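Local structure of angiotensin-converting enzyme (Anopheles gambiae, 6S1Y) at residues P286-D294 / F309-K317; R350-E358 / V390-P398. The protein is a zinc metallopeptidase of the angiotensin-converting enzyme family from a malaria mosquito, probably cleaving short peptides near their carboxyl end. All coordinates share one frame; numbering follows the deposited sequence.

Contact 1 of 2, residues P286-D294 / F309-K317; sequences PIKMFQMGD and FWDKSILEK
Phe290, Leu315 and Trp310 carry a largely apolar contact between the start of helix 286-299 and the end of helix 307-312 with the chain that leaves it, partly buried beside strand 339-342 and helix 349-368. Leu315 lays CD2 over one face of the Phe290 ring, a CH-pi contact 4.1 Å from the ring centroid and 15° off its normal. The other methyl of Leu315, CD1, lies against CG1 of Ile287. The indole of Trp310 reaches across with its six-membered ring, and CH2 touches Phe290 CB at 3.8 Å and Gln291 CG at 3.9 Å. Helix 307-312 is short and follows helix 286-299 directly in the largely helical fold of the angiotensin-converting enzyme family. Ser313, the first residue beyond it, turns OG back to Phe309 O (2.7 Å), which also accepts from Ser313 N. No direct hydrogen bond joins the segments. Instead, one water accepts a hydrogen bond from Trp310 NE1 (2.9 Å) and donates to Asp294 OD2 (2.6 Å), while Asp294 OD1 is bonded to Leu305 N. At the other end Glu316, extended beyond CG, crosses Pro286 at about a right angle and brings OE2 to 3.2 Å from CG of the proline ring.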
loop_
_atom_site.group_PDB
_atom_site.type_symbol
_atom_site.label_atom_id
_atom_site.label_comp_id
_atom_site.label_asym_id
_atom_site.label_seq_id
_atom_site.Cartn_x
_atom_site.Cartn_y
_atom_site.Cartn_z
ATOM N N PRO A 286 11.293 2.640 -18.455
ATOM C CA PRO A 286 10.493 1.738 -17.615
ATOM C C PRO A 286 10.926 0.285 -17.701
ATOM O O PRO A 286 11.034 -0.393 -16.666
ATOM C CB PRO A 286 9.078 1.958 -18.154
ATOM C CG PRO A 286 9.102 3.408 -18.592
ATOM C CD PRO A 286 10.467 3.627 -19.174
ATOM N N ILE A 287 11.193 -0.224 -18.907
ATOM C CA ILE A 287 11.546 -1.636 -19.039
ATOM C C ILE A 287 12.873 -1.915 -18.349
ATOM O O ILE A 287 13.020 -2.921 -17.645
ATOM C CB ILE A 287 11.574 -2.051 -20.525
ATOM C CG1 ILE A 287 10.216 -2.632 -20.922
ATOM C CG2 ILE A 287 12.658 -3.060 -20.791
ATOM C CD1 ILE A 287 10.001 -2.684 -22.431
ATOM N N LYS A 288 13.870 -1.052 -18.566
ATOM C CA LYS A 288 15.121 -1.195 -17.827
ATOM C C LYS A 288 14.847 -1.281 -16.327
ATOM O O LYS A 288 15.457 -2.087 -15.622
ATOM C CB LYS A 288 16.051 -0.028 -18.165
ATOM C CG LYS A 288 17.378 0.008 -17.410
ATOM C CD LYS A 288 18.272 -1.188 -17.700
ATOM C CE LYS A 288 19.715 -0.933 -17.226
ATOM N NZ LYS A 288 20.498 -2.208 -17.055
ATOM N N MET A 289 13.885 -0.489 -15.829
ATOM C CA MET A 289 13.623 -0.472 -14.388
ATOM C C MET A 289 13.094 -1.816 -13.911
ATOM O O MET A 289 13.530 -2.325 -12.869
ATOM C CB MET A 289 12.635 0.651 -14.038
ATOM C CG MET A 289 13.221 2.039 -14.164
ATOM S SD MET A 289 11.977 3.329 -14.357
ATOM C CE MET A 289 11.306 3.414 -12.681
ATOM N N PHE A 290 12.170 -2.415 -14.666
ATOM C CA PHE A 290 11.669 -3.739 -14.291
ATOM C C PHE A 290 12.732 -4.818 -14.468
ATOM O O PHE A 290 12.782 -5.777 -13.686
ATOM C CB PHE A 290 10.422 -4.064 -15.112
ATOM C CG PHE A 290 9.192 -3.323 -14.657
ATOM C CD1 PHE A 290 8.904 -2.069 -15.150
ATOM C CD2 PHE A 290 8.335 -3.882 -13.732
ATOM C CE1 PHE A 290 7.786 -1.377 -14.729
ATOM C CE2 PHE A 290 7.222 -3.204 -13.304
ATOM C CZ PHE A 290 6.940 -1.943 -13.812
ATOM N N GLN A 291 13.595 -4.677 -15.469
ATOM C CA GLN A 291 14.692 -5.621 -15.641
ATOM C C GLN A 291 15.587 -5.633 -14.416
ATOM O O GLN A 291 15.981 -6.698 -13.934
ATOM C CB GLN A 291 15.487 -5.261 -16.896
ATOM C CG GLN A 291 14.845 -5.759 -18.181
ATOM C CD GLN A 291 15.471 -5.179 -19.445
ATOM O OE1 GLN A 291 16.002 -4.062 -19.450
ATOM N NE2 GLN A 291 15.395 -5.943 -20.534
ATOM N N MET A 292 15.876 -4.463 -13.854
ATOM C CA MET A 292 16.711 -4.434 -12.656
ATOM C C MET A 292 16.009 -5.029 -11.443
ATOM O O MET A 292 16.665 -5.656 -10.607
ATOM C CB MET A 292 17.154 -3.014 -12.380
ATOM C CG MET A 292 18.213 -2.593 -13.379
ATOM S SD MET A 292 18.645 -0.873 -13.178
ATOM C CE MET A 292 19.506 -0.980 -11.605
ATOM N N GLY A 293 14.689 -4.887 -11.332
ATOM C CA GLY A 293 13.991 -5.546 -10.241
ATOM C C GLY A 293 13.941 -7.053 -10.425
ATOM O O GLY A 293 14.007 -7.810 -9.450
ATOM N N ASP A 294 13.800 -7.508 -11.677
ATOM C CA ASP A 294 13.931 -8.928 -11.995
ATOM C C ASP A 294 15.300 -9.451 -11.571
ATOM O O ASP A 294 15.406 -10.498 -10.925
ATOM C CB ASP A 294 13.718 -9.133 -13.508
ATOM C CG ASP A 294 13.439 -10.593 -13.887
ATOM O OD1 ASP A 294 13.166 -11.422 -12.994
ATOM O OD2 ASP A 294 13.495 -10.908 -15.104
ATOM N N PHE A 309 4.700 -12.520 -18.506
ATOM C CA PHE A 309 4.716 -11.235 -17.820
ATOM C C PHE A 309 5.095 -10.099 -18.764
ATOM O O PHE A 309 4.458 -9.035 -18.755
ATOM C CB PHE A 309 5.688 -11.259 -16.639
ATOM C CG PHE A 309 5.915 -9.911 -16.051
ATOM C CD1 PHE A 309 6.876 -9.063 -16.584
ATOM C CD2 PHE A 309 5.131 -9.461 -14.999
ATOM C CE1 PHE A 309 7.066 -7.794 -16.061
ATOM C CE2 PHE A 309 5.322 -8.195 -14.464
ATOM C CZ PHE A 309 6.283 -7.359 -14.994
ATOM N N TRP A 310 6.170 -10.284 -19.554
ATOM C CA TRP A 310 6.614 -9.238 -20.469
ATOM C C TRP A 310 5.639 -9.038 -21.628
ATOM O O TRP A 310 5.505 -7.916 -22.132
ATOM C CB TRP A 310 8.011 -9.557 -21.017
ATOM C CG TRP A 310 9.070 -9.616 -19.959
ATOM C CD1 TRP A 310 9.657 -10.735 -19.443
ATOM C CD2 TRP A 310 9.648 -8.505 -19.270
ATOM N NE1 TRP A 310 10.577 -10.389 -18.485
ATOM C CE2 TRP A 310 10.582 -9.023 -18.351
ATOM C CE3 TRP A 310 9.458 -7.117 -19.332
ATOM C CZ2 TRP A 310 11.327 -8.200 -17.502
ATOM C CZ3 TRP A 310 10.200 -6.312 -18.510
ATOM C CH2 TRP A 310 11.130 -6.850 -17.602
ATOM N N ASP A 311 4.964 -10.107 -22.076
ATOM C CA ASP A 311 4.089 -9.986 -23.242
ATOM C C ASP A 311 2.846 -9.173 -22.911
ATOM O O ASP A 311 2.445 -8.297 -23.676
ATOM C CB ASP A 311 3.637 -11.357 -23.750
ATOM C CG ASP A 311 4.763 -12.183 -24.333
ATOM O OD1 ASP A 311 5.766 -11.602 -24.838
ATOM O OD2 ASP A 311 4.619 -13.435 -24.280
ATOM N N LYS A 312 2.223 -9.470 -21.765
ATOM C CA LYS A 312 0.885 -8.999 -21.441
ATOM C C LYS A 312 0.849 -7.880 -20.404
ATOM O O LYS A 312 -0.216 -7.303 -20.185
ATOM C CB LYS A 312 0.037 -10.190 -20.950
ATOM C CG LYS A 312 -0.108 -11.303 -21.993
ATOM C CD LYS A 312 -0.857 -12.509 -21.436
ATOM C CE LYS A 312 -1.060 -13.586 -22.508
ATOM N NZ LYS A 312 -1.595 -14.874 -21.950
ATOM N N SER A 313 1.972 -7.539 -19.777
ATOM C CA SER A 313 1.992 -6.445 -18.818
ATOM C C SER A 313 1.905 -5.094 -19.510
ATOM O O SER A 313 2.271 -4.935 -20.673
ATOM C CB SER A 313 3.251 -6.487 -17.956
ATOM O OG SER A 313 3.163 -7.527 -16.984
ATOM N N ILE A 314 1.374 -4.119 -18.774
ATOM C CA ILE A 314 1.314 -2.721 -19.191
ATOM C C ILE A 314 2.253 -1.949 -18.266
ATOM O O ILE A 314 1.932 -1.743 -17.085
ATOM C CB ILE A 314 -0.121 -2.182 -19.106
ATOM C CG1 ILE A 314 -1.072 -2.986 -20.002
ATOM C CG2 ILE A 314 -0.156 -0.719 -19.469
ATOM C CD1 ILE A 314 -2.542 -2.548 -19.869
ATOM N N LEU A 315 3.393 -1.493 -18.791
ATOM C CA LEU A 315 4.449 -0.889 -17.984
ATOM C C LEU A 315 4.690 0.580 -18.281
ATOM O O LEU A 315 5.587 1.171 -17.679
ATOM C CB LEU A 315 5.775 -1.637 -18.188
ATOM C CG LEU A 315 5.711 -3.159 -18.172
ATOM C CD1 LEU A 315 7.099 -3.753 -18.379
ATOM C CD2 LEU A 315 5.139 -3.664 -16.873
ATOM N N GLU A 316 3.956 1.169 -19.217
ATOM C CA GLU A 316 3.954 2.607 -19.454
ATOM C C GLU A 316 2.495 3.007 -19.607
ATOM O O GLU A 316 1.642 2.160 -19.896
ATOM C CB GLU A 316 4.692 3.043 -20.723
ATOM C CG GLU A 316 6.167 2.705 -20.805
ATOM C CD GLU A 316 6.951 3.635 -21.749
ATOM O OE1 GLU A 316 6.329 4.388 -22.540
ATOM O OE2 GLU A 316 8.197 3.615 -21.678
ATOM N N LYS A 317 2.208 4.299 -19.453
ATOM C CA LYS A 317 0.871 4.798 -19.766
ATOM C C LYS A 317 0.644 4.706 -21.273
ATOM O O LYS A 317 1.435 5.260 -22.043
ATOM C CB LYS A 317 0.686 6.242 -19.307
ATOM C CG LYS A 317 -0.777 6.690 -19.271
ATOM C CD LYS A 317 -0.887 8.159 -18.845
ATOM C CE LYS A 317 -2.321 8.672 -18.866
ATOM N NZ LYS A 317 -2.370 10.149 -18.613
HETATM O O HOH W 1 12.299 -12.210 -17.070
#

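Contact 2 of 2, residues R350-E358 / V390-P398; sequences REFFVVHHE and VLSLSVSTP. With ZN (zinc ion), chain G; KSN ((2~{S})-2-[[(4~{S})-4-azanyl-5-oxidanyl-5-oxidanylidene-pentanoyl]amino]pentanedioic acid), chain H.
Ser392 and Val395 of helix 381-395 pack against Phe353 and His356 of helix 349-368 in a buried helix-helix contact. The axes of helices 350-358 and 390-395 approach to 8.9 Å and run roughly antiparallel, at 143°. In van der Waals contacts, Val395 divides its methyls between two rings: CG1 lies 4.0 Å from Phe353 CE1, and CG2 is 3.6 Å from His356 NE2. The Phe353 ring reaches along the partner helix, with CD1 beside Ser392 and CZ beside Ser396 CB.

No direct hydrogen bond crosses the interface; the polar link is a water that donates to Phe353 O and accepts from Ser392 OG (2.6 Å), the same OG that lies close to His356 CB. Within its own helix, His356 donates ND1-H to Phe352 O, nearly straight at 166° and in the imidazole plane. With CG beside its own backbone N (chi1 -73°), the imidazole folds back along the helix, placing CE1 over the centre of the Phe352 ring; the ND1 bond to Phe352 O limits rotation of the imidazole.

Metal and ligand bonds lie on another side of helix 349-368. His357 binds the zinc ion through NE2 (2.0 Å), and His361 and Glu385 complete the protein ligands, as expected for the HExxH motif of gluzincin peptidases. The gamma-linked diglutamate binds the metal unevenly, O15 at 1.9 Å and O14 at a longer 2.5 Å; its N06 makes a weak hydrogen bond to Glu358 OE2 (3.2 Å). Asp389 accepts from His357 ND1, a second-shell bond that orients the imidazole and probably increases its electron donation to zinc.

Around the pair, Phe296 of helix 286-299 meets Leu391 and Val395, while helix 495-514 packs on Val390 and Leu393.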
loop_
_atom_site.group_PDB
_atom_site.type_symbol
_atom_site.label_atom_id
_atom_site.label_comp_id
_atom_site.label_asym_id
_atom_site.label_seq_id
_atom_site.Cartn_x
_atom_site.Cartn_y
_atom_site.Cartn_z
ATOM N N ARG A 350 11.283 7.507 -6.937
ATOM C CA ARG A 350 10.017 7.095 -6.330
ATOM C C ARG A 350 9.407 5.921 -7.097
ATOM O O ARG A 350 9.112 4.868 -6.521
ATOM C CB ARG A 350 9.073 8.301 -6.303
ATOM C CG ARG A 350 7.767 8.125 -5.540
ATOM C CD ARG A 350 6.999 9.448 -5.513
ATOM N NE ARG A 350 6.538 9.852 -6.847
ATOM C CZ ARG A 350 7.147 10.733 -7.640
ATOM N NH1 ARG A 350 6.621 11.009 -8.833
ATOM N NH2 ARG A 350 8.281 11.347 -7.259
ATOM N N GLU A 351 9.249 6.075 -8.411
ATOM C CA GLU A 351 8.657 5.024 -9.229
ATOM C C GLU A 351 9.531 3.768 -9.255
ATOM O O GLU A 351 9.012 2.650 -9.334
ATOM C CB GLU A 351 8.429 5.549 -10.653
ATOM C CG GLU A 351 7.326 6.603 -10.806
ATOM C CD GLU A 351 5.950 6.001 -11.100
ATOM O OE1 GLU A 351 4.949 6.755 -11.094
ATOM O OE2 GLU A 351 5.859 4.785 -11.332
ATOM N N PHE A 352 10.849 3.924 -9.183
ATOM C CA PHE A 352 11.726 2.763 -9.077
ATOM C C PHE A 352 11.357 1.893 -7.883
ATOM O O PHE A 352 11.386 0.664 -7.986
ATOM C CB PHE A 352 13.182 3.228 -8.970
ATOM C CG PHE A 352 14.200 2.192 -9.374
ATOM C CD1 PHE A 352 13.935 1.261 -10.371
ATOM C CD2 PHE A 352 15.445 2.172 -8.770
ATOM C CE1 PHE A 352 14.903 0.320 -10.760
ATOM C CE2 PHE A 352 16.418 1.229 -9.148
ATOM C CZ PHE A 352 16.143 0.310 -10.150
ATOM N N PHE A 353 11.015 2.510 -6.730
ATOM C CA PHE A 353 10.579 1.737 -5.566
ATOM C C PHE A 353 9.199 1.128 -5.786
ATOM O O PHE A 353 8.934 0.012 -5.328
ATOM C CB PHE A 353 10.569 2.604 -4.286
ATOM C CG PHE A 353 11.930 3.057 -3.880
ATOM C CD1 PHE A 353 12.976 2.145 -3.774
ATOM C CD2 PHE A 353 12.194 4.405 -3.673
ATOM C CE1 PHE A 353 14.249 2.569 -3.447
ATOM C CE2 PHE A 353 13.462 4.833 -3.345
ATOM C CZ PHE A 353 14.496 3.920 -3.231
ATOM N N VAL A 354 8.285 1.858 -6.436
ATOM C CA VAL A 354 6.997 1.250 -6.769
ATOM C C VAL A 354 7.214 -0.004 -7.612
ATOM O O VAL A 354 6.585 -1.040 -7.381
ATOM C CB VAL A 354 6.078 2.260 -7.480
ATOM C CG1 VAL A 354 4.843 1.562 -7.999
ATOM C CG2 VAL A 354 5.673 3.406 -6.526
ATOM N N VAL A 355 8.138 0.064 -8.585
ATOM C CA VAL A 355 8.454 -1.107 -9.404
ATOM C C VAL A 355 8.730 -2.307 -8.516
ATOM O O VAL A 355 8.117 -3.371 -8.663
ATOM C CB VAL A 355 9.635 -0.797 -10.342
ATOM C CG1 VAL A 355 10.193 -2.058 -10.986
ATOM C CG2 VAL A 355 9.183 0.186 -11.435
ATOM N N HIS A 356 9.623 -2.135 -7.544
ATOM C CA HIS A 356 9.956 -3.224 -6.633
ATOM C C HIS A 356 8.755 -3.663 -5.802
ATOM O O HIS A 356 8.542 -4.863 -5.607
ATOM C CB HIS A 356 11.098 -2.805 -5.715
ATOM C CG HIS A 356 12.420 -2.745 -6.403
ATOM N ND1 HIS A 356 12.812 -1.663 -7.153
ATOM C CD2 HIS A 356 13.431 -3.644 -6.477
ATOM C CE1 HIS A 356 14.013 -1.892 -7.655
ATOM N NE2 HIS A 356 14.409 -3.086 -7.256
ATOM N N HIS A 357 7.976 -2.714 -5.274
ATOM C CA HIS A 357 6.779 -3.089 -4.517
ATOM C C HIS A 357 5.916 -4.044 -5.333
ATOM O O HIS A 357 5.498 -5.107 -4.850
ATOM C CB HIS A 357 5.968 -1.841 -4.127
ATOM C CG HIS A 357 4.652 -2.149 -3.472
ATOM N ND1 HIS A 357 4.515 -2.310 -2.109
ATOM C CD2 HIS A 357 3.417 -2.342 -3.999
ATOM C CE1 HIS A 357 3.254 -2.591 -1.825
ATOM N NE2 HIS A 357 2.566 -2.611 -2.953
ATOM N N GLU A 358 5.633 -3.665 -6.583
ATOM C CA GLU A 358 4.768 -4.476 -7.438
ATOM C C GLU A 358 5.425 -5.810 -7.805
ATOM O O GLU A 358 4.763 -6.855 -7.795
ATOM C CB GLU A 358 4.406 -3.677 -8.690
ATOM C CG GLU A 358 3.673 -2.365 -8.424
ATOM C CD GLU A 358 2.372 -2.550 -7.658
ATOM O OE1 GLU A 358 1.784 -3.648 -7.731
ATOM O OE2 GLU A 358 1.933 -1.596 -6.966
ATOM N N VAL A 390 10.681 -4.943 1.251
ATOM C CA VAL A 390 11.929 -5.461 1.821
ATOM C C VAL A 390 13.072 -5.275 0.835
ATOM O O VAL A 390 14.153 -4.801 1.195
ATOM C CB VAL A 390 11.770 -6.936 2.231
ATOM C CG1 VAL A 390 13.131 -7.557 2.514
ATOM C CG2 VAL A 390 10.855 -7.045 3.465
ATOM N N LEU A 391 12.845 -5.614 -0.437
ATOM C CA LEU A 391 13.874 -5.338 -1.431
ATOM C C LEU A 391 14.167 -3.845 -1.493
ATOM O O LEU A 391 15.331 -3.439 -1.570
ATOM C CB LEU A 391 13.474 -5.848 -2.820
ATOM C CG LEU A 391 13.237 -7.344 -3.036
ATOM C CD1 LEU A 391 13.573 -7.755 -4.477
ATOM C CD2 LEU A 391 14.003 -8.164 -2.053
ATOM N N SER A 392 13.117 -3.010 -1.487
ATOM C CA SER A 392 13.337 -1.571 -1.601
ATOM C C SER A 392 14.191 -1.044 -0.458
ATOM O O SER A 392 14.945 -0.080 -0.649
ATOM C CB SER A 392 12.004 -0.822 -1.632
ATOM O OG SER A 392 11.354 -1.021 -2.866
ATOM N N LEU A 393 14.085 -1.647 0.735
ATOM C CA LEU A 393 14.973 -1.253 1.835
ATOM C C LEU A 393 16.446 -1.464 1.476
ATOM O O LEU A 393 17.288 -0.626 1.797
ATOM C CB LEU A 393 14.618 -2.014 3.116
ATOM C CG LEU A 393 13.364 -1.501 3.843
ATOM C CD1 LEU A 393 12.979 -2.390 5.018
ATOM C CD2 LEU A 393 13.564 -0.095 4.349
ATOM N N SER A 394 16.783 -2.584 0.821
ATOM C CA SER A 394 18.167 -2.799 0.404
ATOM C C SER A 394 18.541 -1.855 -0.734
ATOM O O SER A 394 19.624 -1.254 -0.719
ATOM C CB SER A 394 18.394 -4.256 -0.034
ATOM O OG SER A 394 18.449 -5.155 1.067
ATOM N N VAL A 395 17.648 -1.710 -1.722
ATOM C CA VAL A 395 17.932 -0.885 -2.886
ATOM C C VAL A 395 18.188 0.554 -2.489
ATOM O O VAL A 395 18.896 1.285 -3.190
ATOM C CB VAL A 395 16.770 -0.951 -3.897
ATOM C CG1 VAL A 395 16.971 0.108 -4.947
ATOM C CG2 VAL A 395 16.682 -2.305 -4.546
ATOM N N SER A 396 17.599 0.999 -1.373
ATOM C CA SER A 396 17.698 2.399 -1.009
ATOM C C SER A 396 19.048 2.748 -0.399
ATOM O O SER A 396 19.408 3.926 -0.383
ATOM C CB SER A 396 16.570 2.763 -0.050
ATOM O OG SER A 396 16.764 2.175 1.229
ATOM N N THR A 397 19.808 1.763 0.061
ATOM C CA THR A 397 21.069 2.048 0.726
ATOM C C THR A 397 22.064 2.689 -0.236
ATOM O O THR A 397 22.074 2.385 -1.435
ATOM C CB THR A 397 21.695 0.779 1.286
ATOM O OG1 THR A 397 21.974 -0.116 0.205
ATOM C CG2 THR A 397 20.771 0.122 2.288
ATOM N N PRO A 398 22.910 3.592 0.266
ATOM C CA PRO A 398 24.036 4.059 -0.551
ATOM C C PRO A 398 24.883 2.921 -1.098
ATOM O O PRO A 398 25.300 2.968 -2.257
ATOM C CB PRO A 398 24.819 4.947 0.423
ATOM C CG PRO A 398 23.817 5.414 1.394
ATOM C CD PRO A 398 22.868 4.251 1.584
HETATM ZN ZN ZN G . 0.845 -3.632 -2.912
HETATM C C10 KSN H . -4.961 -3.084 -5.841
HETATM C C13 KSN H . -0.641 -2.206 -4.366
HETATM C C17 KSN H . -0.275 3.868 -1.967
HETATM C C02 KSN H . 0.775 2.763 -1.801
HETATM C C03 KSN H . 0.435 1.415 -2.451
HETATM C C04 KSN H . -0.600 1.424 -3.564
HETATM C C05 KSN H . -0.102 0.910 -4.940
HETATM C C07 KSN H . -1.637 -1.168 -4.939
HETATM C C08 KSN H . -2.707 -1.779 -5.836
HETATM C C09 KSN H . -3.688 -2.686 -5.069
HETATM N N01 KSN H . 1.030 2.514 -0.378
HETATM N N06 KSN H . -0.656 -0.288 -5.588
HETATM O O11 KSN H . -5.320 -2.403 -6.851
HETATM O O12 KSN H . -5.672 -4.082 -5.474
HETATM O O14 KSN H . 0.359 -2.524 -5.067
HETATM O O15 KSN H . -0.775 -2.698 -3.229
HETATM O O16 KSN H . 0.716 1.546 -5.535
HETATM O O18 KSN H . -0.216 4.582 -3.004
HETATM O O19 KSN H . -1.187 4.117 -1.133
HETATM O O HOH W 2 8.892 -0.330 -2.307
#

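Contact 1 closes before contact 2 opens along the chain, and their centres lie 15 Å apart on the same side of the molecule's centre. Helix 286-299 joins them: Met289 CE lies 3.6 Å from Phe352 N, and Phe290 CD2 meets Val355 CG1 at 3.8 Å. Strand 339-342, between the two contacts in sequence, also touches Phe290 and Phe309 through Ile341. Contact 2 includes zinc-binding His357, whereas the nearest atom of the Phe290 side chain is about 12 Å from the zinc ion. Contact 1 thus packs against a flank of the zinc-binding helix 349-368 without reaching the metal, and the partner helix 381-395 carries the third protein ligand, Glu385.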